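PDB 6EWJ: putative capsular polysaccharide biosynthesis protein from Streptococcus pneumoniae serotype 4, which probably acts as a pyridoxal 5'-phosphate-dependent sugar aminotransferase, essential in the teichoic acid biosynthesis of this pneumococcus. Local coordinates for residues Ala92-Ile97 with Thr358-Leu363; Cys142-Leu147 with Ile173-Ala178; Tyr351-Leu356 with Phe365-Tyr370. All coordinates share one frame; numbering follows the deposited sequence.

How the contacts relate
All three contacts lie within the DegT/DnrJ/EryC1/StrS aminotransferase region, around its large mixed sheet. Contact 1 joins helix 92-99 to the short helix 358-361, its segments 92-97 and 358-363 being 261 residues apart. Contact 2 falls wholly between these segments in sequence and pairs helix 144-153 with sheet strand 172-177; its centre is about 20 Å from that of contact 1, and S93 OG probably hydrogen-bonds D176 OD2. Contact 3 brackets helix 358-361, so its segments alternate with those of contact 1, and their centres are about 11 Å apart. Late loops thus pack back on the early sheet region, and contacts 1 and 3 both touch the second subunit.

Contact 1: Ala92-Ile97 with Thr358-Leu363; sequences ASCSVI and TAYKNL
Y360 reaches from helix 358-361 to C94 and S95 on helix 92-99, and its side chain makes the whole contact from that side. Along 358-363, T358 and A359 look to the dimer interface: T358 OG1 hydrogen-bonds D256 of the second subunit. Next comes Y360, whose CG stands anti to its carbonyl carbon (chi1 -59°), which sends the ring toward the neighbouring helix. Its CE1 lies 3.6 Å from C94 SG. The sulfur sits obliquely to the ring, 4.5 Å from the ring centroid and 44° off the normal, in a sulfur-aromatic contact. C94 CB approaches the phenol end, 3.7 Å from Y360 OH. At that end S95 N lies near the ring plane, 3.2 Å from Y360 OH, but the angle is too poor for a hydrogen bond. The hydroxyl is hydrogen-bonded instead to T91 OG1. Further on, N362 N bonds to T358 O at 2.8 Å. M106 and L354 also pack on the tyrosine, as does P260 of the second subunit. The contact thus ties a helix packed on the sheet to a late short helix at the subunit interface; the S95 side chain is about 5 Å from that of T65, a pyridoxal phosphate-binding residue, though no cofactor is bound here. Chemically it is mainly sulfur and carbon against a buried ring, with the phenol oxygen satisfied by T91.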
# COMPACT_ATOMS: atom_id res chain seq x y z
N ALA A 92 -10.00 11.20 -2.29
CA ALA A 92 -9.87 9.75 -2.19
C ALA A 92 -11.18 8.95 -2.42
O ALA A 92 -11.10 7.81 -2.92
CB ALA A 92 -9.25 9.39 -0.89
N SER A 93 -12.34 9.55 -2.13
CA SER A 93 -13.63 8.89 -2.43
C SER A 93 -13.80 8.67 -3.95
O SER A 93 -14.51 7.77 -4.35
CB SER A 93 -14.86 9.68 -1.89
OG SER A 93 -14.62 10.29 -0.62
N CYS A 94 -13.20 9.54 -4.75
CA CYS A 94 -13.37 9.58 -6.18
C CYS A 94 -12.23 9.02 -6.99
O CYS A 94 -12.44 8.39 -8.04
CB CYS A 94 -13.63 11.03 -6.58
SG CYS A 94 -14.30 11.19 -8.27
N SER A 95 -11.00 9.28 -6.54
CA SER A 95 -9.81 8.84 -7.25
C SER A 95 -9.79 7.34 -7.49
O SER A 95 -9.36 6.89 -8.55
CB SER A 95 -8.55 9.21 -6.48
OG SER A 95 -8.52 8.59 -5.22
N VAL A 96 -10.31 6.57 -6.55
CA VAL A 96 -10.33 5.11 -6.72
C VAL A 96 -11.20 4.65 -7.89
O VAL A 96 -10.98 3.59 -8.44
CB VAL A 96 -10.76 4.38 -5.41
CG1 VAL A 96 -9.80 4.70 -4.24
CG2 VAL A 96 -12.17 4.68 -5.03
N ILE A 97 -12.22 5.45 -8.23
CA ILE A 97 -13.09 5.17 -9.36
C ILE A 97 -12.25 5.22 -10.61
O ILE A 97 -12.32 4.31 -11.48
CB ILE A 97 -14.23 6.18 -9.47
CG1 ILE A 97 -15.08 6.16 -8.17
CG2 ILE A 97 -15.09 5.87 -10.68
CD1 ILE A 97 -15.99 7.35 -8.01
N THR A 358 -7.93 20.62 -9.92
CA THR A 358 -7.40 20.40 -11.26
C THR A 358 -7.64 19.02 -11.86
O THR A 358 -8.07 18.92 -13.00
CB THR A 358 -5.88 20.74 -11.26
OG1 THR A 358 -5.74 22.13 -10.90
CG2 THR A 358 -5.16 20.41 -12.58
N ALA A 359 -7.42 17.97 -11.09
CA ALA A 359 -7.61 16.62 -11.59
C ALA A 359 -8.99 16.36 -12.15
O ALA A 359 -9.14 15.68 -13.17
CB ALA A 359 -7.30 15.62 -10.47
N TYR A 360 -10.02 16.90 -11.47
CA TYR A 360 -11.41 16.63 -11.85
C TYR A 360 -11.91 17.64 -12.88
O TYR A 360 -12.67 17.29 -13.80
CB TYR A 360 -12.29 16.55 -10.59
CG TYR A 360 -11.79 15.44 -9.69
CD1 TYR A 360 -11.86 14.14 -10.09
CD2 TYR A 360 -11.14 15.72 -8.48
CE1 TYR A 360 -11.37 13.10 -9.29
CE2 TYR A 360 -10.64 14.69 -7.66
CZ TYR A 360 -10.76 13.39 -8.06
OH TYR A 360 -10.25 12.34 -7.30
N LYS A 361 -11.46 18.87 -12.75
CA LYS A 361 -11.57 19.85 -13.85
C LYS A 361 -11.10 19.23 -15.15
O LYS A 361 -11.74 19.39 -16.22
CB LYS A 361 -10.65 21.05 -13.55
CG LYS A 361 -11.26 22.18 -12.75
CD LYS A 361 -10.20 23.29 -12.49
CE LYS A 361 -10.69 24.69 -12.68
NZ LYS A 361 -9.95 25.67 -11.81
N ASN A 362 -9.93 18.58 -15.08
CA ASN A 362 -9.31 17.97 -16.26
C ASN A 362 -10.10 16.81 -16.83
O ASN A 362 -9.93 16.46 -17.98
CB ASN A 362 -7.87 17.54 -15.94
CG ASN A 362 -6.88 18.73 -15.96
OD1 ASN A 362 -7.26 19.84 -16.27
ND2 ASN A 362 -5.64 18.48 -15.55
N LEU A 363 -10.97 16.22 -16.03
CA LEU A 363 -11.92 15.19 -16.50
C LEU A 363 -13.30 15.73 -16.90
O LEU A 363 -14.22 14.97 -17.08
CB LEU A 363 -12.03 14.12 -15.41
CG LEU A 363 -10.74 13.37 -15.11
CD1 LEU A 363 -10.94 12.49 -13.87
CD2 LEU A 363 -10.22 12.54 -16.28

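Contact 2: Cys142-Leu147 with Ile173-Ala178; sequences CDYDRL and IVSDSA
Y144 and L147, on the first turn of helix 144-153, pack against I173 and S175 of strand 172-177. The apolar contacts come first. I173 meets both helix residues with different branches: CG2 comes to the edge of the Y144 ring, near its plane, 3.7 Å from CE2, while CD1 lies 3.9 Å from L147 CB and 3.8 Å from L147 O. The isoleucine chain is extended (chi2 178°), which carries CD1 away from the ring to L147. The Y144 and I173 side chains run past each other in opposite directions. Within the helix, L147 CD1 sits 4.0 Å above the centre of one face of the same ring, so the tyrosine is packed at its edge by the strand and over a face by its own helix. At the phenol end, Y144 OH packs against S175 CB at 3.3 Å.

No hydrogen bond links the two segments directly. Both Y144 OH and S175 OG instead bond to E136 OE2, so one carboxylate oxygen joins the helix to the strand. Separately, on the strand side, D176 OD1 accepts from A178 N at 3.0 Å in an Asx turn, met nearly along its C-O axis.

V174 bonds through its backbone to I132 of strand 129-132, and D176 to P134 and E136 just after it. The whole is a helix laid on a parallel strand of the large aminotransferase sheet; H179, a pyridoxal phosphate-binding residue, follows soon after, its side chain about 9 Å from that of S175.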
# COMPACT_ATOMS: atom_id res chain seq x y z
N CYS A 142 -25.13 9.12 6.48
CA CYS A 142 -26.20 9.49 5.54
C CYS A 142 -27.60 8.83 5.77
O CYS A 142 -27.77 7.90 6.55
CB CYS A 142 -25.75 9.22 4.12
SG CYS A 142 -24.34 10.30 3.66
N ASP A 143 -28.58 9.32 5.03
CA ASP A 143 -29.99 8.86 5.10
C ASP A 143 -30.08 7.53 4.34
O ASP A 143 -30.46 7.49 3.16
CB ASP A 143 -30.84 9.98 4.44
CG ASP A 143 -32.32 9.77 4.53
OD1 ASP A 143 -32.81 8.79 5.11
OD2 ASP A 143 -33.01 10.63 3.90
N TYR A 144 -29.68 6.44 5.01
CA TYR A 144 -29.64 5.13 4.35
C TYR A 144 -31.02 4.60 3.95
O TYR A 144 -31.14 3.97 2.91
CB TYR A 144 -28.78 4.11 5.10
CG TYR A 144 -27.34 4.28 4.73
CD1 TYR A 144 -26.52 5.18 5.40
CD2 TYR A 144 -26.80 3.59 3.62
CE1 TYR A 144 -25.19 5.35 5.04
CE2 TYR A 144 -25.48 3.77 3.23
CZ TYR A 144 -24.68 4.64 3.95
OH TYR A 144 -23.39 4.84 3.57
N ASP A 145 -32.07 4.90 4.71
CA ASP A 145 -33.39 4.51 4.28
C ASP A 145 -33.71 5.08 2.90
O ASP A 145 -34.24 4.36 2.07
CB ASP A 145 -34.49 4.93 5.28
CG ASP A 145 -34.44 4.11 6.59
OD1 ASP A 145 -33.67 3.14 6.68
OD2 ASP A 145 -35.18 4.48 7.52
N ARG A 146 -33.40 6.34 2.68
CA ARG A 146 -33.63 6.95 1.38
C ARG A 146 -32.70 6.37 0.30
O ARG A 146 -33.15 5.99 -0.78
CB ARG A 146 -33.43 8.46 1.45
CG ARG A 146 -33.72 9.19 0.15
CD ARG A 146 -35.16 8.99 -0.34
NE ARG A 146 -35.32 9.47 -1.72
CZ ARG A 146 -35.46 10.74 -2.08
NH1 ARG A 146 -35.45 11.72 -1.20
NH2 ARG A 146 -35.58 11.02 -3.38
N LEU A 147 -31.43 6.25 0.61
CA LEU A 147 -30.47 5.62 -0.35
C LEU A 147 -30.92 4.23 -0.83
O LEU A 147 -30.94 3.98 -2.02
CB LEU A 147 -29.08 5.53 0.26
CG LEU A 147 -28.32 6.84 0.25
CD1 LEU A 147 -27.20 6.91 1.30
CD2 LEU A 147 -27.74 7.02 -1.17
N ILE A 173 -24.25 -0.17 -2.55
CA ILE A 173 -23.98 1.04 -1.80
C ILE A 173 -22.81 0.84 -0.91
O ILE A 173 -22.87 0.00 -0.04
CB ILE A 173 -25.20 1.53 -0.99
CG1 ILE A 173 -26.39 1.73 -1.92
CG2 ILE A 173 -24.84 2.84 -0.29
CD1 ILE A 173 -27.66 2.16 -1.22
N VAL A 174 -21.76 1.63 -1.14
CA VAL A 174 -20.49 1.50 -0.44
C VAL A 174 -20.26 2.75 0.37
O VAL A 174 -20.00 3.83 -0.19
CB VAL A 174 -19.33 1.32 -1.42
CG1 VAL A 174 -18.00 1.30 -0.68
CG2 VAL A 174 -19.55 0.07 -2.26
N SER A 175 -20.27 2.61 1.68
CA SER A 175 -20.02 3.74 2.57
C SER A 175 -18.55 4.14 2.66
O SER A 175 -17.70 3.30 3.06
CB SER A 175 -20.49 3.40 4.00
OG SER A 175 -20.07 4.46 4.89
N ASP A 176 -18.24 5.40 2.34
CA ASP A 176 -17.00 5.98 2.79
C ASP A 176 -17.11 6.46 4.21
O ASP A 176 -17.55 7.58 4.48
CB ASP A 176 -16.51 7.10 1.87
CG ASP A 176 -15.20 7.70 2.32
OD1 ASP A 176 -14.67 7.33 3.40
OD2 ASP A 176 -14.66 8.58 1.60
N SER A 177 -16.75 5.57 5.15
CA SER A 177 -16.74 5.83 6.60
C SER A 177 -15.36 6.17 7.17
O SER A 177 -15.03 5.86 8.32
CB SER A 177 -17.34 4.66 7.35
OG SER A 177 -18.74 4.66 7.19
N ALA A 178 -14.55 6.86 6.39
CA ALA A 178 -13.27 7.28 6.90
C ALA A 178 -13.46 8.05 8.23
O ALA A 178 -12.63 7.96 9.10
CB ALA A 178 -12.52 8.11 5.84

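Contact 3: Tyr351-Leu356 with Phe365-Tyr370; sequences YKPLPL and FDMTNY
M367 fits its side chain between P353 and L356, beside the proline P355. With CG anti to the backbone N (chi1 -166°), the chain leaves CB toward the 351-356 loop. CG then meets L356 CD2 at 3.8 Å. Bends at chi2 and chi3 fold the rest of the chain over P353: SD lies 3.5 Å from P353 CB and also 3.8 Å from L356 CG, and the terminal CE comes equally close, 3.5 Å from P353 CB. The methionine crosses P353 at about a right angle. Its sulfur and methyl both rest on CB and CG of that ring.

P355 is the other apolar centre. Its CB faces the backbone around M367, 3.6 Å from M367 N, while CG points to Y370, 3.5 Å from CD2. That proline and the tyrosine cross at about a right angle, with CG placed obliquely to the aromatic ring. N369 CB covers one face of the same ring, off toward the rim.

A water provides the polar link between the backbones: it donates to P355 O at 2.7 Å and accepts from M367 N. Within the second segment, D366 OD1 takes the amide of T368 in an Asx turn, approached from 41° out of the carboxylate plane.

M106 packs on P355, F365 and Y370, and F377 on P353 and L356. Here two short 3-10 turns, 354-356 and 367-369, flank helix 358-361 and meet through prolines and a methionine. The loop before that helix also carries Y351, a pyridoxal phosphate-binding residue, but this packing itself lies away from the cofactor site.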
# COMPACT_ATOMS: atom_id res chain seq x y z
N TYR A 351 -15.04 20.63 2.45
CA TYR A 351 -13.88 20.51 1.54
C TYR A 351 -14.14 21.39 0.35
O TYR A 351 -15.25 21.83 0.12
CB TYR A 351 -13.76 19.13 0.95
CG TYR A 351 -13.48 17.98 1.87
CD1 TYR A 351 -12.18 17.65 2.21
CD2 TYR A 351 -14.52 17.19 2.39
CE1 TYR A 351 -11.90 16.56 3.04
CE2 TYR A 351 -14.23 16.09 3.23
CZ TYR A 351 -12.91 15.79 3.54
OH TYR A 351 -12.58 14.68 4.38
N LYS A 352 -13.08 21.66 -0.41
CA LYS A 352 -13.23 22.13 -1.76
C LYS A 352 -14.04 21.08 -2.48
O LYS A 352 -13.72 19.92 -2.38
CB LYS A 352 -11.87 22.19 -2.46
CG LYS A 352 -11.02 23.33 -2.03
CD LYS A 352 -9.89 23.52 -3.04
CE LYS A 352 -9.15 24.78 -2.75
NZ LYS A 352 -7.93 24.91 -3.61
N PRO A 353 -15.08 21.48 -3.24
CA PRO A 353 -15.81 20.49 -3.99
C PRO A 353 -14.85 19.94 -5.05
O PRO A 353 -13.97 20.66 -5.52
CB PRO A 353 -16.92 21.30 -4.67
CG PRO A 353 -17.09 22.48 -3.80
CD PRO A 353 -15.72 22.80 -3.31
N LEU A 354 -15.03 18.68 -5.41
CA LEU A 354 -14.13 18.00 -6.36
C LEU A 354 -13.91 18.80 -7.66
O LEU A 354 -12.79 18.89 -8.08
CB LEU A 354 -14.63 16.61 -6.66
CG LEU A 354 -14.67 15.71 -5.40
CD1 LEU A 354 -15.07 14.32 -5.84
CD2 LEU A 354 -13.35 15.59 -4.63
N PRO A 355 -14.98 19.43 -8.23
CA PRO A 355 -14.83 20.20 -9.45
C PRO A 355 -13.93 21.40 -9.35
O PRO A 355 -13.54 21.88 -10.37
CB PRO A 355 -16.26 20.62 -9.78
CG PRO A 355 -17.11 19.58 -9.14
CD PRO A 355 -16.41 19.29 -7.87
N LEU A 356 -13.55 21.82 -8.13
CA LEU A 356 -12.55 22.90 -7.99
C LEU A 356 -11.12 22.42 -8.23
O LEU A 356 -10.27 23.23 -8.52
CB LEU A 356 -12.60 23.60 -6.63
CG LEU A 356 -13.76 24.59 -6.33
CD1 LEU A 356 -13.50 25.33 -5.02
CD2 LEU A 356 -13.95 25.58 -7.44
N PHE A 365 -15.34 17.92 -15.18
CA PHE A 365 -16.28 18.35 -14.14
C PHE A 365 -16.25 19.85 -13.92
O PHE A 365 -15.18 20.47 -13.89
CB PHE A 365 -16.04 17.58 -12.85
CG PHE A 365 -16.29 16.13 -12.99
CD1 PHE A 365 -17.58 15.61 -12.90
CD2 PHE A 365 -15.25 15.26 -13.31
CE1 PHE A 365 -17.78 14.24 -13.05
CE2 PHE A 365 -15.47 13.92 -13.52
CZ PHE A 365 -16.73 13.40 -13.39
N ASP A 366 -17.43 20.44 -13.78
CA ASP A 366 -17.58 21.91 -13.81
C ASP A 366 -18.35 22.37 -12.56
O ASP A 366 -19.47 21.93 -12.34
CB ASP A 366 -18.30 22.29 -15.10
CG ASP A 366 -18.45 23.78 -15.28
OD1 ASP A 366 -18.34 24.57 -14.32
OD2 ASP A 366 -18.71 24.16 -16.43
N MET A 367 -17.71 23.22 -11.77
CA MET A 367 -18.24 23.72 -10.51
C MET A 367 -19.62 24.34 -10.62
O MET A 367 -20.44 24.20 -9.69
CB MET A 367 -17.29 24.76 -9.87
CG MET A 367 -17.61 25.07 -8.39
SD MET A 367 -17.31 23.69 -7.22
CE MET A 367 -18.92 22.91 -7.09
N THR A 368 -19.90 24.97 -11.77
CA THR A 368 -21.22 25.61 -11.99
C THR A 368 -22.37 24.59 -12.00
O THR A 368 -23.52 24.98 -11.83
CB THR A 368 -21.26 26.47 -13.29
OG1 THR A 368 -21.07 25.64 -14.45
CG2 THR A 368 -20.18 27.57 -13.27
N ASN A 369 -22.08 23.30 -12.21
CA ASN A 369 -23.10 22.23 -12.10
C ASN A 369 -23.49 21.82 -10.70
O ASN A 369 -24.44 21.06 -10.52
CB ASN A 369 -22.68 20.97 -12.89
CG ASN A 369 -22.73 21.15 -14.40
OD1 ASN A 369 -21.77 20.79 -15.10
ND2 ASN A 369 -23.79 21.70 -14.90
N TYR A 370 -22.73 22.27 -9.69
CA TYR A 370 -22.91 21.83 -8.32
C TYR A 370 -22.90 23.00 -7.37
O TYR A 370 -22.05 23.07 -6.48
CB TYR A 370 -21.82 20.76 -7.94
CG TYR A 370 -21.56 19.77 -9.03
CD1 TYR A 370 -22.33 18.62 -9.18
CD2 TYR A 370 -20.51 19.97 -9.93
CE1 TYR A 370 -22.12 17.73 -10.22
CE2 TYR A 370 -20.25 19.04 -10.94
CZ TYR A 370 -21.07 17.94 -11.09
OH TYR A 370 -20.86 17.06 -12.15
O HOH W 1 -14.67 23.56 -12.17